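Local coordinates for protein probable benzoylformate decarboxylase (Rhodococcus jostii, PDB 7ORX) that binds thiamine diphosphate and a sodium ion, and belongs to the three-domain family of thiamine diphosphate-dependent enzymes, at residues V138-N143 with A175-R180; T199-T204 with M331-D336; G259-S264 with Q285-N290; V301-G306 with A319-T324; P370-Y375 with P421-I426. All coordinates share one frame; numbering follows the deposited sequence.

Overall arrangement
From the N terminus, contact 1 comes first: helix 138-149 meets the short helix 175-179, closing a loop that contains strand 157-162 of the first parallel sheet. The chain then enters the central domain, and contact 2 joins the end of helix 190-202 to the segment following helix 321-331. Contacts 3 and 4 fall one after the other within this long loop: contact 3 packs loop 285-290 on helix 260-266, and contact 4 links the end of strand 297-302 to the start of helix 321-331, about 8 Å from contact 2 at the nearest atoms. Contact 5 follows, pairing strands 374-378 and 425-430 in the third sheet. None of the five loops cross.

Contact 1 of 5, residues V138-N143 with A175-R180; sequences VPRTIN and AGLLAR
The amide of Asn-143 and the guanidinium of Arg-180 stand nearly upright to one another, their planes 81° apart. Asn-143 ND2 approaches the guanidinium obliquely, 3.8 Å from Arg-180 NH1; no hydrogen bond joins these two donors. CD2 of Leu-177 lies against the amide, 3.7 Å from Asn-143 ND2, and also touches Asn-143 CB at 3.6 Å as asparagine and leucine pass antiparallel, each heading for the other's helix. The other branch of the leucine reaches the helix backbone: Leu-177 CD1 sits 3.5 Å from Pro-139 C and 3.7 Å from Pro-139 CB. With its CG anti to the backbone N (chi1 -166°), Asn-143 extends toward helix 175-179, while its OD1 accepts from Arg-18. The guanidinium of Arg-180 bonds instead to Gly-314 and Ala-308 of the second subunit, both through backbone oxygens. Arg-18 also takes up the carbonyl oxygens of Leu-177 and Leu-178, tying the short helix to the same residue that holds the amide. The helical segments 138-143 and 175-179 point almost the same way, 7° apart, beside the first parallel sheet, whose strands 128-130 and 157-162 lie under Thr-141, with helix 7-17 against Ile-142, Asn-143 and Leu-178.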
# COMPACT_ATOMS: atom_id res chain seq x y z
N VAL C 138 -13.06 13.38 13.29
CA VAL C 138 -13.30 12.00 13.74
C VAL C 138 -14.78 11.67 13.57
O VAL C 138 -15.10 10.66 12.97
CB VAL C 138 -12.74 11.77 15.15
CG1 VAL C 138 -13.25 10.48 15.76
CG2 VAL C 138 -11.22 11.73 15.09
N PRO C 139 -15.75 12.50 13.99
CA PRO C 139 -17.16 12.17 13.76
C PRO C 139 -17.52 11.93 12.29
O PRO C 139 -18.15 10.97 12.00
CB PRO C 139 -17.89 13.39 14.34
CG PRO C 139 -16.95 13.88 15.41
CD PRO C 139 -15.59 13.72 14.77
N ARG C 140 -17.09 12.76 11.37
CA ARG C 140 -17.51 12.60 9.94
C ARG C 140 -16.82 11.35 9.37
O ARG C 140 -17.46 10.62 8.62
CB ARG C 140 -17.24 13.87 9.13
CG ARG C 140 -17.76 13.84 7.70
CD ARG C 140 -16.92 14.70 6.74
NE ARG C 140 -15.56 14.20 6.82
CZ ARG C 140 -15.13 13.09 6.18
NH1 ARG C 140 -15.91 12.47 5.30
NH2 ARG C 140 -13.90 12.64 6.38
N THR C 141 -15.56 11.12 9.71
CA THR C 141 -14.84 9.90 9.29
C THR C 141 -15.66 8.67 9.71
O THR C 141 -15.81 7.75 8.92
CB THR C 141 -13.41 9.88 9.85
OG1 THR C 141 -12.65 10.91 9.23
CG2 THR C 141 -12.72 8.56 9.60
N ILE C 142 -16.21 8.65 10.93
CA ILE C 142 -17.02 7.51 11.42
C ILE C 142 -18.36 7.51 10.69
O ILE C 142 -18.78 6.44 10.29
CB ILE C 142 -17.15 7.53 12.95
CG1 ILE C 142 -15.75 7.47 13.57
CG2 ILE C 142 -18.01 6.37 13.44
CD1 ILE C 142 -15.78 7.30 15.05
N ASN C 143 -18.98 8.64 10.47
CA ASN C 143 -20.20 8.68 9.62
C ASN C 143 -19.90 8.04 8.27
O ASN C 143 -20.68 7.17 7.84
CB ASN C 143 -20.77 10.08 9.34
CG ASN C 143 -22.16 9.97 8.77
OD1 ASN C 143 -22.99 9.27 9.33
ND2 ASN C 143 -22.44 10.60 7.65
N ALA C 175 -24.83 18.56 14.13
CA ALA C 175 -26.27 18.19 14.10
C ALA C 175 -26.63 17.72 12.68
O ALA C 175 -27.54 16.84 12.52
CB ALA C 175 -27.12 19.36 14.54
N GLY C 176 -25.94 18.34 11.70
CA GLY C 176 -25.90 18.00 10.26
C GLY C 176 -25.58 16.54 10.00
O GLY C 176 -26.34 15.95 9.24
N LEU C 177 -24.49 16.00 10.59
CA LEU C 177 -24.07 14.57 10.49
C LEU C 177 -25.21 13.62 10.87
O LEU C 177 -25.44 12.71 10.11
CB LEU C 177 -22.89 14.28 11.42
CG LEU C 177 -21.48 14.31 10.84
CD1 LEU C 177 -20.51 13.64 11.79
CD2 LEU C 177 -21.39 13.63 9.51
N LEU C 178 -25.83 13.78 12.03
CA LEU C 178 -26.92 12.88 12.51
C LEU C 178 -28.00 12.71 11.44
O LEU C 178 -28.45 11.57 11.25
CB LEU C 178 -27.65 13.45 13.72
CG LEU C 178 -27.20 13.03 15.10
CD1 LEU C 178 -26.17 14.05 15.60
CD2 LEU C 178 -28.42 12.87 16.04
N ALA C 179 -28.44 13.84 10.85
CA ALA C 179 -29.58 13.97 9.91
C ALA C 179 -29.31 13.15 8.65
O ALA C 179 -30.30 12.81 7.95
CB ALA C 179 -29.76 15.43 9.58
N ARG C 180 -28.03 12.85 8.36
CA ARG C 180 -27.57 12.19 7.11
C ARG C 180 -28.19 10.80 7.00
O ARG C 180 -28.22 10.08 8.01
CB ARG C 180 -26.04 12.05 7.02
CG ARG C 180 -25.31 13.38 6.84
CD ARG C 180 -24.17 13.42 5.83
NE ARG C 180 -24.67 13.05 4.52
CZ ARG C 180 -24.14 12.11 3.74
NH1 ARG C 180 -23.02 11.46 4.04
NH2 ARG C 180 -24.74 11.85 2.59

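Contact 2 of 5, residues T199-T204 with M331-D336; sequences TLESAT and MVKPSD
Leu-200 and Val-332 make the buried half of this contact, and Glu-201 with Lys-333 the outer half. On the inner side Leu-200 CD1 meets Val-332 CG1 at 4.2 Å, one branch against one branch. This apolar pair continues into the core of the Rossmann-like central domain: Leu-200 also packs on Leu-272 and Leu-274 of strand 272-276, and Val-332 on Leu-226 of helix 220-230. One residue further along, the character changes. Glu-201 leaves the last turn of helix 190-202 with its chain extended beyond CG (chi2 171°), and this length carries the carboxylate across to the backbone of the other segment. There Lys-333 N donates to Glu-201 OE2 over 2.9 Å, with an N-H...O angle of 158°. The donor comes to the anti side of that oxygen, 33° out of the carboxylate plane. The same OE2 lies 3.4 Å from Val-332 CA and 3.6 Å from Lys-333 CB, so the aliphatic root of the lysine flanks the acceptor. Beyond the root the lysine turns at several bonds and heads outward into the exposed side, leaving Lys-333 NZ 7.1 Å from Glu-201 OE2. Opposite charges therefore sit in the same neighbourhood without forming a salt bridge. Chemically, what joins the segments is a carboxylate oxygen taking a single backbone N-H beside an apolar pair; being partly exposed, the carboxylate probably stays ionised, and its charge would strengthen the bond that ties the chain after helix 321-331 to the end of helix 190-202.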
# COMPACT_ATOMS: atom_id res chain seq x y z
N THR C 199 -35.60 -14.26 -21.64
CA THR C 199 -34.56 -15.31 -21.58
C THR C 199 -35.01 -16.47 -20.68
O THR C 199 -34.66 -17.64 -21.00
CB THR C 199 -33.23 -14.81 -21.00
OG1 THR C 199 -32.97 -13.51 -21.53
CG2 THR C 199 -32.06 -15.70 -21.34
N LEU C 200 -35.74 -16.17 -19.60
CA LEU C 200 -36.19 -17.18 -18.61
C LEU C 200 -37.34 -18.00 -19.19
O LEU C 200 -37.22 -19.24 -19.16
CB LEU C 200 -36.58 -16.49 -17.30
CG LEU C 200 -35.42 -16.14 -16.37
CD1 LEU C 200 -35.89 -15.37 -15.16
CD2 LEU C 200 -34.70 -17.39 -15.92
N GLU C 201 -38.38 -17.35 -19.72
CA GLU C 201 -39.54 -18.05 -20.33
C GLU C 201 -39.12 -18.77 -21.62
O GLU C 201 -39.81 -19.75 -22.00
CB GLU C 201 -40.67 -17.06 -20.56
CG GLU C 201 -41.21 -16.45 -19.28
CD GLU C 201 -42.19 -15.30 -19.50
OE1 GLU C 201 -42.36 -14.84 -20.68
OE2 GLU C 201 -42.76 -14.82 -18.47
N SER C 202 -38.05 -18.29 -22.28
CA SER C 202 -37.38 -18.91 -23.46
C SER C 202 -36.90 -20.32 -23.14
O SER C 202 -37.08 -21.23 -23.96
CB SER C 202 -36.18 -18.12 -23.91
OG SER C 202 -36.48 -17.38 -25.05
N ALA C 203 -36.17 -20.46 -22.03
CA ALA C 203 -35.29 -21.61 -21.78
C ALA C 203 -36.14 -22.88 -21.73
O ALA C 203 -37.22 -22.85 -21.13
CB ALA C 203 -34.51 -21.37 -20.52
N THR C 204 -35.69 -23.93 -22.42
CA THR C 204 -36.39 -25.23 -22.51
C THR C 204 -36.16 -26.01 -21.20
O THR C 204 -37.08 -26.78 -20.81
CB THR C 204 -35.91 -26.03 -23.74
OG1 THR C 204 -34.54 -26.36 -23.48
CG2 THR C 204 -36.08 -25.29 -25.06
N MET C 331 -43.55 -11.91 -11.95
CA MET C 331 -43.87 -11.51 -13.34
C MET C 331 -43.57 -12.58 -14.40
O MET C 331 -44.21 -12.50 -15.49
CB MET C 331 -43.16 -10.22 -13.70
CG MET C 331 -44.04 -9.00 -13.49
SD MET C 331 -43.24 -7.55 -14.32
CE MET C 331 -44.51 -6.28 -14.18
N VAL C 332 -42.69 -13.55 -14.15
CA VAL C 332 -42.53 -14.72 -15.08
C VAL C 332 -43.82 -15.54 -15.11
O VAL C 332 -44.48 -15.66 -14.06
CB VAL C 332 -41.31 -15.60 -14.77
CG1 VAL C 332 -40.02 -14.81 -14.82
CG2 VAL C 332 -41.47 -16.31 -13.46
N LYS C 333 -44.17 -16.04 -16.30
CA LYS C 333 -45.38 -16.86 -16.58
C LYS C 333 -45.08 -18.29 -16.12
O LYS C 333 -43.98 -18.79 -16.34
CB LYS C 333 -45.74 -16.84 -18.08
CG LYS C 333 -46.38 -15.56 -18.63
CD LYS C 333 -47.56 -15.02 -17.79
CE LYS C 333 -48.48 -16.04 -17.10
NZ LYS C 333 -49.68 -16.42 -17.90
N PRO C 334 -46.02 -18.98 -15.43
CA PRO C 334 -45.88 -20.42 -15.21
C PRO C 334 -45.53 -21.13 -16.53
O PRO C 334 -46.13 -20.78 -17.53
CB PRO C 334 -47.25 -20.83 -14.63
CG PRO C 334 -47.76 -19.57 -13.96
CD PRO C 334 -47.24 -18.43 -14.83
N SER C 335 -44.53 -22.02 -16.52
CA SER C 335 -44.01 -22.71 -17.73
C SER C 335 -44.77 -24.03 -18.02
O SER C 335 -45.48 -24.63 -17.10
CB SER C 335 -42.54 -23.00 -17.58
OG SER C 335 -41.78 -21.86 -17.24
N ASP C 336 -44.59 -24.49 -19.26
CA ASP C 336 -45.05 -25.79 -19.79
C ASP C 336 -44.00 -26.86 -19.44
O ASP C 336 -43.28 -27.41 -20.33
CB ASP C 336 -45.41 -25.67 -21.28
CG ASP C 336 -46.43 -26.69 -21.73
OD1 ASP C 336 -47.04 -27.38 -20.87
OD2 ASP C 336 -46.60 -26.82 -22.95

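Contact 3 of 5, residues G259-S264 with Q285-N290; sequences GVADLS and QYVPGN
Ala-261 N donates to Val-287 O over 3.2 Å, arriving nearly along the C=O axis with an N-H...O angle of 160°. The donor belongs to the first turn of helix 260-266, two residues after the N-cap residue Gly-259, so a carbonyl from loop 285-290 meets the start of that helix. Around this bond the valine spreads its two branches. Val-287 CG1 rests on Gly-259 CA at 3.5 Å, and Val-287 CG2 packs against Ala-261 CB at 3.6 Å, while the side chain of Asp-262 crosses that of Val-287 at about a right angle, bringing Asp-262 OD1 3.7 Å from Val-287 CG2. Val-260 has its CG1 anti to the backbone N (chi1 180°), which sets that methyl 3.7 Å from Gly-289 O; the same side chain packs on Tyr-283 and Tyr-291. Further down the helix Ser-264 OG lies 2.8 Å from Asn-290 O and 3.0 Å from Ala-261 O. Its one proton has both carbonyl oxygens within reach. In this part of the central domain, the loop carbonyl at the helix start would be favoured by the positive end of the helix dipole, and the serine hydroxyl has a choice between an acceptor in the loop and one in its own helix.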
# COMPACT_ATOMS: atom_id res chain seq x y z
N GLY C 259 -15.24 -27.67 -7.99
CA GLY C 259 -14.26 -27.95 -9.06
C GLY C 259 -14.84 -27.49 -10.38
O GLY C 259 -16.07 -27.54 -10.55
N VAL C 260 -14.00 -27.04 -11.30
CA VAL C 260 -14.47 -26.46 -12.58
C VAL C 260 -15.17 -27.56 -13.41
O VAL C 260 -16.31 -27.35 -13.84
CB VAL C 260 -13.30 -25.81 -13.33
CG1 VAL C 260 -13.74 -25.22 -14.64
CG2 VAL C 260 -12.60 -24.77 -12.48
N ALA C 261 -14.50 -28.69 -13.62
CA ALA C 261 -14.98 -29.81 -14.47
C ALA C 261 -16.21 -30.43 -13.82
O ALA C 261 -17.14 -30.79 -14.53
CB ALA C 261 -13.90 -30.85 -14.65
N ASP C 262 -16.17 -30.52 -12.49
CA ASP C 262 -17.19 -31.24 -11.68
C ASP C 262 -18.51 -30.48 -11.71
O ASP C 262 -19.59 -31.14 -11.85
CB ASP C 262 -16.66 -31.46 -10.25
CG ASP C 262 -15.50 -32.45 -10.11
OD1 ASP C 262 -15.11 -33.10 -11.13
OD2 ASP C 262 -14.97 -32.54 -8.98
N LEU C 263 -18.44 -29.15 -11.60
CA LEU C 263 -19.62 -28.24 -11.62
C LEU C 263 -20.28 -28.30 -13.00
O LEU C 263 -21.51 -28.48 -13.05
CB LEU C 263 -19.18 -26.82 -11.25
CG LEU C 263 -20.31 -25.82 -11.03
CD1 LEU C 263 -19.84 -24.65 -10.18
CD2 LEU C 263 -20.85 -25.29 -12.35
N SER C 264 -19.51 -28.21 -14.07
CA SER C 264 -20.07 -28.20 -15.44
C SER C 264 -20.70 -29.56 -15.77
O SER C 264 -21.71 -29.59 -16.50
CB SER C 264 -19.06 -27.75 -16.46
OG SER C 264 -17.94 -28.60 -16.44
N GLN C 285 -10.72 -26.72 -4.77
CA GLN C 285 -9.94 -27.73 -5.50
C GLN C 285 -9.77 -27.23 -6.95
O GLN C 285 -10.75 -26.76 -7.53
CB GLN C 285 -10.56 -29.13 -5.34
CG GLN C 285 -12.03 -29.26 -5.78
CD GLN C 285 -13.10 -29.09 -4.70
OE1 GLN C 285 -12.87 -28.53 -3.64
NE2 GLN C 285 -14.32 -29.55 -4.94
N TYR C 286 -8.55 -27.30 -7.47
CA TYR C 286 -8.18 -27.11 -8.90
C TYR C 286 -8.46 -28.42 -9.62
O TYR C 286 -7.61 -29.33 -9.56
CB TYR C 286 -6.70 -26.73 -9.05
CG TYR C 286 -6.25 -26.46 -10.47
CD1 TYR C 286 -6.96 -25.56 -11.27
CD2 TYR C 286 -5.11 -27.06 -11.00
CE1 TYR C 286 -6.55 -25.28 -12.56
CE2 TYR C 286 -4.68 -26.79 -12.29
CZ TYR C 286 -5.40 -25.88 -13.07
OH TYR C 286 -5.04 -25.56 -14.35
N VAL C 287 -9.61 -28.52 -10.30
CA VAL C 287 -9.92 -29.65 -11.24
C VAL C 287 -10.29 -29.01 -12.58
O VAL C 287 -11.45 -28.67 -12.81
CB VAL C 287 -10.93 -30.66 -10.63
CG1 VAL C 287 -11.60 -30.15 -9.35
CG2 VAL C 287 -11.97 -31.19 -11.62
N PRO C 288 -9.30 -28.80 -13.49
CA PRO C 288 -9.53 -28.11 -14.76
C PRO C 288 -10.39 -28.83 -15.82
O PRO C 288 -10.51 -30.05 -15.79
CB PRO C 288 -8.11 -27.86 -15.31
CG PRO C 288 -7.23 -28.90 -14.68
CD PRO C 288 -7.89 -29.19 -13.35
N GLY C 289 -10.96 -28.03 -16.73
CA GLY C 289 -11.97 -28.40 -17.74
C GLY C 289 -12.82 -27.20 -18.10
O GLY C 289 -12.34 -26.05 -17.92
N ASN C 290 -14.04 -27.44 -18.58
CA ASN C 290 -14.95 -26.39 -19.14
C ASN C 290 -15.75 -25.73 -18.01
O ASN C 290 -16.32 -26.48 -17.19
CB ASN C 290 -15.94 -26.97 -20.17
CG ASN C 290 -15.29 -27.75 -21.30
OD1 ASN C 290 -14.24 -27.38 -21.79
ND2 ASN C 290 -15.93 -28.82 -21.73

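Contact 4 of 5, residues V301-G306 with A319-T324; sequences VTDDGG and APVGST
Between Thr-302 and Ala-319 a backbone bond closes the contact: Ala-319 N reaches Thr-302 O at 3.0 Å, with an N-H...O angle of 148° and the donor 43° above the carbonyl plane. The bond extends the pairing of strands 297-302 and 315-318, the edge of the parallel Rossmann-like sheet in the central domain, just past the end of the second strand. Two light side-chain contacts accompany it. Val-301 CG1 and Thr-324 CG2 reach toward each other tip to tip at 3.8 Å, and Asp-303 OD2 lies 3.5 Å from Val-321 CG2, that aspartate and valine crossing obliquely. The next shell sets these groups. Thr-324 has CG2 anti to its own N while OG1 falls beside it (chi1 -58°), which turns the methyl to Val-301 and the hydroxyl back into the helix. There Thr-324 OG1 donates to Pro-320 O at 2.6 Å and Thr-324 N to the same oxygen at 3.1 Å, from opposite faces of the carbonyl. Within 301-306, Asp-304 N gives its hydrogen to Thr-302 OG1 at 2.9 Å, an ST turn that bends the chain from strand 297-302 toward helix 305-310. Outside, Val-321 is backed by Val-276 and by helix 212-216. Two threonines thus satisfy local backbone groups on opposite segments, while the joint between segments rests on one backbone bond, a methyl-to-methyl contact and a carboxylate oxygen lying against a valine methyl.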
# COMPACT_ATOMS: atom_id res chain seq x y z
N VAL C 301 -26.54 -12.50 -11.67
CA VAL C 301 -27.14 -11.31 -11.01
C VAL C 301 -26.46 -11.09 -9.65
O VAL C 301 -26.54 -11.98 -8.84
CB VAL C 301 -28.66 -11.45 -10.86
CG1 VAL C 301 -29.25 -10.22 -10.18
CG2 VAL C 301 -29.31 -11.69 -12.21
N THR C 302 -25.88 -9.91 -9.39
CA THR C 302 -25.08 -9.70 -8.16
C THR C 302 -25.11 -8.22 -7.76
O THR C 302 -25.09 -7.36 -8.64
CB THR C 302 -23.67 -10.30 -8.36
OG1 THR C 302 -22.79 -9.89 -7.32
CG2 THR C 302 -23.01 -9.85 -9.63
N ASP C 303 -25.19 -7.95 -6.45
CA ASP C 303 -24.94 -6.63 -5.84
C ASP C 303 -23.49 -6.23 -6.07
O ASP C 303 -23.24 -5.02 -6.08
CB ASP C 303 -25.28 -6.57 -4.34
CG ASP C 303 -25.41 -7.86 -3.49
OD1 ASP C 303 -24.35 -8.55 -3.17
OD2 ASP C 303 -26.56 -8.15 -3.05
N ASP C 304 -22.56 -7.17 -6.24
CA ASP C 304 -21.09 -6.90 -6.20
C ASP C 304 -20.56 -6.69 -7.63
O ASP C 304 -20.44 -7.70 -8.38
CB ASP C 304 -20.32 -8.00 -5.45
CG ASP C 304 -18.89 -7.62 -5.01
OD1 ASP C 304 -18.28 -6.64 -5.57
OD2 ASP C 304 -18.35 -8.32 -4.09
N GLY C 305 -20.19 -5.45 -7.99
CA GLY C 305 -19.57 -5.19 -9.29
C GLY C 305 -18.26 -5.94 -9.45
O GLY C 305 -17.97 -6.36 -10.57
N GLY C 306 -17.49 -6.11 -8.38
CA GLY C 306 -16.26 -6.92 -8.36
C GLY C 306 -16.50 -8.34 -8.84
O GLY C 306 -15.74 -8.81 -9.69
N ALA C 319 -27.09 -5.54 -9.87
CA ALA C 319 -28.39 -5.06 -9.39
C ALA C 319 -28.68 -5.66 -8.03
O ALA C 319 -28.06 -6.65 -7.65
CB ALA C 319 -29.47 -5.40 -10.38
N PRO C 320 -29.62 -5.08 -7.25
CA PRO C 320 -29.99 -5.62 -5.95
C PRO C 320 -30.68 -6.98 -6.09
O PRO C 320 -31.60 -7.08 -6.88
CB PRO C 320 -30.91 -4.54 -5.40
CG PRO C 320 -30.43 -3.35 -6.11
CD PRO C 320 -30.35 -3.85 -7.53
N VAL C 321 -30.20 -7.96 -5.35
CA VAL C 321 -30.65 -9.38 -5.47
C VAL C 321 -32.10 -9.49 -5.01
O VAL C 321 -32.90 -10.10 -5.73
CB VAL C 321 -29.71 -10.30 -4.65
CG1 VAL C 321 -30.23 -11.69 -4.49
CG2 VAL C 321 -28.31 -10.32 -5.24
N GLY C 322 -32.39 -8.90 -3.85
CA GLY C 322 -33.74 -8.78 -3.27
C GLY C 322 -34.75 -8.39 -4.33
O GLY C 322 -35.55 -9.25 -4.74
N SER C 323 -34.69 -7.14 -4.78
CA SER C 323 -35.65 -6.57 -5.74
C SER C 323 -35.73 -7.45 -6.98
O SER C 323 -36.86 -7.75 -7.39
CB SER C 323 -35.30 -5.16 -6.17
OG SER C 323 -34.81 -4.39 -5.08
N THR C 324 -34.59 -7.77 -7.59
CA THR C 324 -34.54 -8.45 -8.90
C THR C 324 -35.41 -9.70 -8.81
O THR C 324 -36.38 -9.84 -9.58
CB THR C 324 -33.09 -8.76 -9.29
OG1 THR C 324 -32.38 -7.51 -9.31
CG2 THR C 324 -32.98 -9.45 -10.63

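Contact 5 of 5, residues P370-Y375 with P421-I426; sequences PDDAIY and PDRQVI
Arg-423 lays its guanidinium against Ile-374, the two side chains crossing at about a right angle, with Ile-374 CG1 over one face and 3.5 Å from Arg-423 CZ. The edge of the same group turns to the backbone. Arg-423 NE donates to Asp-372 O at 2.9 Å, in the carbonyl plane, and Arg-423 NH2 reaches that oxygen at 3.1 Å from above the plane, so one atom is gripped side-on by two nitrogens. A bend at chi3 (69°) swings the guanidinium round to this position. A further bond from Arg-423 NH2 to Ala-373 O is weak, while Arg-423 NH1 is taken by the carbonyl oxygen of Gln-395. The carboxylate plane of Asp-372 is turned 29° from that of the guanidinium, the charged atoms of the two not in contact. These residues lead into neighbouring parallel strands, 374-378 and 425-430, in the sheet of the C-terminal thiamine diphosphate-binding domain; a type I turn from Pro-370 to Ala-373 brings the first one in. Ile-374 N donates to Gln-424 O at 2.9 Å, and Ile-426 N to Ile-374 O at 2.9 Å, the first rungs of a parallel ladder that runs on to Val-376. On the face of Ile-374 and Val-425 the side chains cross, Ile-374 CB lying 4.0 Å from Val-425 CG2, with Val-425 also against helix 409-418. On the other face Tyr-375 and Ile-426 run side by side, pointing the same way, and Tyr-375 CE1 meets Ile-426 CD1 at 3.6 Å. Phe-510 of helix 503-515 packs on Ile-426 there.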
# COMPACT_ATOMS: atom_id res chain seq x y z
N PRO C 370 -34.97 -27.64 17.08
CA PRO C 370 -36.17 -26.92 16.66
C PRO C 370 -36.23 -26.67 15.14
O PRO C 370 -35.19 -26.50 14.53
CB PRO C 370 -36.07 -25.60 17.40
CG PRO C 370 -35.17 -25.88 18.58
CD PRO C 370 -34.19 -26.94 18.12
N ASP C 371 -37.45 -26.65 14.59
CA ASP C 371 -37.83 -26.28 13.19
C ASP C 371 -36.95 -25.11 12.68
O ASP C 371 -36.62 -25.07 11.49
CB ASP C 371 -39.32 -25.91 13.23
CG ASP C 371 -40.09 -25.85 11.92
OD1 ASP C 371 -40.23 -26.96 11.28
OD2 ASP C 371 -40.61 -24.71 11.59
N ASP C 372 -36.59 -24.16 13.55
CA ASP C 372 -36.07 -22.83 13.16
C ASP C 372 -34.69 -22.61 13.77
O ASP C 372 -34.29 -21.45 13.91
CB ASP C 372 -37.04 -21.73 13.59
CG ASP C 372 -37.26 -21.58 15.10
OD1 ASP C 372 -36.78 -22.45 15.89
OD2 ASP C 372 -37.89 -20.59 15.51
N ALA C 373 -33.95 -23.66 14.08
CA ALA C 373 -32.56 -23.50 14.58
C ALA C 373 -31.77 -22.71 13.54
O ALA C 373 -32.13 -22.78 12.37
CB ALA C 373 -31.93 -24.82 14.85
N ILE C 374 -30.73 -22.02 13.97
CA ILE C 374 -29.65 -21.43 13.13
C ILE C 374 -28.40 -22.30 13.29
O ILE C 374 -27.97 -22.45 14.43
CB ILE C 374 -29.34 -20.00 13.62
CG1 ILE C 374 -30.56 -19.10 13.48
CG2 ILE C 374 -28.12 -19.44 12.92
CD1 ILE C 374 -30.38 -17.74 14.03
N TYR C 375 -27.81 -22.81 12.21
CA TYR C 375 -26.59 -23.65 12.33
C TYR C 375 -25.37 -22.83 11.92
O TYR C 375 -25.32 -22.42 10.78
CB TYR C 375 -26.70 -24.94 11.52
CG TYR C 375 -27.85 -25.81 11.97
CD1 TYR C 375 -27.75 -26.67 13.05
CD2 TYR C 375 -29.08 -25.72 11.36
CE1 TYR C 375 -28.82 -27.45 13.46
CE2 TYR C 375 -30.16 -26.46 11.77
CZ TYR C 375 -30.04 -27.35 12.81
OH TYR C 375 -31.15 -28.08 13.18
N PRO C 421 -32.79 -13.70 19.77
CA PRO C 421 -33.48 -13.90 21.04
C PRO C 421 -34.47 -15.08 20.98
O PRO C 421 -34.60 -15.69 21.99
CB PRO C 421 -34.17 -12.53 21.25
CG PRO C 421 -34.48 -12.05 19.87
CD PRO C 421 -33.34 -12.56 19.02
N ASP C 422 -35.09 -15.37 19.83
CA ASP C 422 -36.18 -16.40 19.71
C ASP C 422 -35.74 -17.66 18.94
O ASP C 422 -36.63 -18.39 18.48
CB ASP C 422 -37.41 -15.88 18.95
CG ASP C 422 -37.77 -14.44 19.28
OD1 ASP C 422 -37.95 -14.17 20.50
OD2 ASP C 422 -37.88 -13.61 18.31
N ARG C 423 -34.45 -17.85 18.66
CA ARG C 423 -34.02 -18.96 17.80
C ARG C 423 -32.77 -19.55 18.42
O ARG C 423 -31.90 -18.81 18.86
CB ARG C 423 -33.74 -18.50 16.37
CG ARG C 423 -34.96 -17.98 15.62
CD ARG C 423 -34.55 -17.47 14.25
NE ARG C 423 -34.16 -18.60 13.43
CZ ARG C 423 -33.73 -18.54 12.18
NH1 ARG C 423 -33.65 -17.39 11.56
NH2 ARG C 423 -33.40 -19.65 11.53
N GLN C 424 -32.72 -20.88 18.45
CA GLN C 424 -31.56 -21.59 19.02
C GLN C 424 -30.45 -21.61 17.98
O GLN C 424 -30.69 -22.10 16.89
CB GLN C 424 -31.93 -23.02 19.40
CG GLN C 424 -30.75 -23.77 19.99
CD GLN C 424 -30.32 -23.17 21.31
OE1 GLN C 424 -31.01 -23.32 22.32
NE2 GLN C 424 -29.16 -22.54 21.32
N VAL C 425 -29.28 -21.08 18.32
CA VAL C 425 -28.06 -21.27 17.50
C VAL C 425 -27.39 -22.58 17.94
O VAL C 425 -27.14 -22.74 19.15
CB VAL C 425 -27.11 -20.08 17.61
CG1 VAL C 425 -25.81 -20.36 16.90
CG2 VAL C 425 -27.76 -18.83 17.05
N ILE C 426 -27.08 -23.43 16.98
CA ILE C 426 -26.28 -24.66 17.19
C ILE C 426 -24.99 -24.53 16.40
O ILE C 426 -25.06 -24.43 15.19
CB ILE C 426 -27.11 -25.88 16.76
CG1 ILE C 426 -28.47 -25.87 17.46
CG2 ILE C 426 -26.35 -27.16 17.03
CD1 ILE C 426 -29.46 -26.85 16.90